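PDB 4Z3N: putative drug/sodium antiporter from Escherichia coli, which probably exports the genotoxin colibactin across the cell membrane as an antiporter of the MATE family. Local coordinates for residues Ser94-Ser97 against Arg98-Met102. Residues are numbered along the deposited sequence; the frame is centred on the assembly and turned at random.
Sequences SLLS and RAIGM
R98 folds its side chain back along its own helix toward S94, one turn earlier. Its CG lies anti to the carbonyl carbon (chi1 -45°), and bends at chi2 and chi3 then return the guanidinium to the preceding turn. There NH1 comes 2.6 Å from OG of S94, which meets the guanidinium at its edge, near the plane. That hydroxyl is hydrogen-bonded to the backbone oxygen of Q397, whereas NH2 of R98 forms a salt bridge with E255 of helix 250-284. NH2 also lies 3.7 Å from CD1 of L95, a methyl that reaches the guanidinium obliquely. Hydrogen bonding from R98 to the carbonyl of S94 is weak, and the position of that oxygen is uncertain.

From A99 onward the backbone bonds are regular: A99 N donates to L95 O at 3.1 Å, with an N-H...O angle of 162°. I100 N reaches L96 O at 2.8 Å, and its side chain adds an apolar contact, CD1 standing 4.0 Å from CG of L96. G101 N donates to S97 O at 3.1 Å.

This i to i+4 ladder is that of an alpha-helix, here in helix 75-101. Through the E255 salt bridge and the S94-Q397 bond, this part of the helix is tied to helices 250-284 and 382-399 of the MATE transporter fold.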
loop_
_atom_site.group_PDB
_atom_site.type_symbol
_atom_site.label_atom_id
_atom_site.label_comp_id
_atom_site.label_asym_id
_atom_site.label_seq_id
_atom_site.Cartn_x
_atom_site.Cartn_y
_atom_site.Cartn_z
ATOM N N SER A 94 2.821 2.933 14.182
ATOM C CA SER A 94 1.972 3.897 14.855
ATOM C C SER A 94 2.278 3.890 16.360
ATOM O O SER A 94 2.446 4.932 16.993
ATOM C CB SER A 94 0.504 3.574 14.569
ATOM O OG SER A 94 -0.366 4.473 15.224
ATOM N N LEU A 95 2.389 2.689 16.907
ATOM C CA LEU A 95 2.520 2.485 18.335
ATOM C C LEU A 95 3.930 2.819 18.854
ATOM O O LEU A 95 4.093 3.397 19.927
ATOM C CB LEU A 95 2.169 1.042 18.648
ATOM C CG LEU A 95 1.229 0.822 19.809
ATOM C CD1 LEU A 95 0.277 1.970 19.828
ATOM C CD2 LEU A 95 0.487 -0.486 19.639
ATOM N N LEU A 96 4.939 2.442 18.077
ATOM C CA LEU A 96 6.323 2.657 18.443
ATOM C C LEU A 96 6.663 4.146 18.419
ATOM O O LEU A 96 7.280 4.681 19.353
ATOM C CB LEU A 96 7.244 1.866 17.499
ATOM C CG LEU A 96 8.752 2.104 17.663
ATOM C CD1 LEU A 96 9.225 1.652 19.034
ATOM C CD2 LEU A 96 9.559 1.436 16.562
ATOM N N SER A 97 6.241 4.810 17.351
ATOM C CA SER A 97 6.508 6.230 17.176
ATOM C C SER A 97 5.853 7.105 18.269
ATOM O O SER A 97 6.418 8.139 18.636
ATOM C CB SER A 97 6.044 6.687 15.783
ATOM O OG SER A 97 4.658 6.961 15.808
ATOM N N ARG A 98 4.677 6.708 18.770
ATOM C CA ARG A 98 4.054 7.430 19.897
ATOM C C ARG A 98 4.793 7.141 21.212
ATOM O O ARG A 98 5.002 8.050 22.018
ATOM C CB ARG A 98 2.555 7.100 20.061
ATOM C CG ARG A 98 1.788 7.107 18.762
ATOM C CD ARG A 98 0.372 7.644 18.861
ATOM N NE ARG A 98 -0.665 6.701 19.296
ATOM C CZ ARG A 98 -0.957 5.541 18.729
ATOM N NH1 ARG A 98 -0.270 5.095 17.701
ATOM N NH2 ARG A 98 -1.941 4.818 19.212
ATOM N N ALA A 99 5.192 5.889 21.417
ATOM C CA ALA A 99 6.025 5.522 22.569
ATOM C C ALA A 99 7.344 6.300 22.594
ATOM O O ALA A 99 7.756 6.799 23.633
ATOM C CB ALA A 99 6.310 4.030 22.572
ATOM N N ILE A 100 8.015 6.387 21.452
ATOM C CA ILE A 100 9.270 7.122 21.401
ATOM C C ILE A 100 9.046 8.600 21.707
ATOM O O ILE A 100 9.773 9.181 22.493
ATOM C CB ILE A 100 9.964 6.990 20.035
ATOM C CG1 ILE A 100 10.353 5.531 19.770
ATOM C CG2 ILE A 100 11.162 7.932 19.971
ATOM C CD1 ILE A 100 10.983 5.299 18.402
ATOM N N GLY A 101 8.033 9.198 21.089
ATOM C CA GLY A 101 7.734 10.598 21.298
ATOM C C GLY A 101 7.390 10.878 22.752
ATOM O O GLY A 101 7.764 11.918 23.302
ATOM N N MET A 102 6.652 9.958 23.370
ATOM C CA MET A 102 6.343 10.041 24.794
ATOM C C MET A 102 7.584 9.801 25.664
ATOM O O MET A 102 7.570 10.041 26.877
ATOM C CB MET A 102 5.277 9.031 25.154
ATOM C CG MET A 102 3.886 9.597 25.214
ATOM S SD MET A 102 2.694 8.291 25.583
ATOM C CE MET A 102 3.117 7.090 24.324
#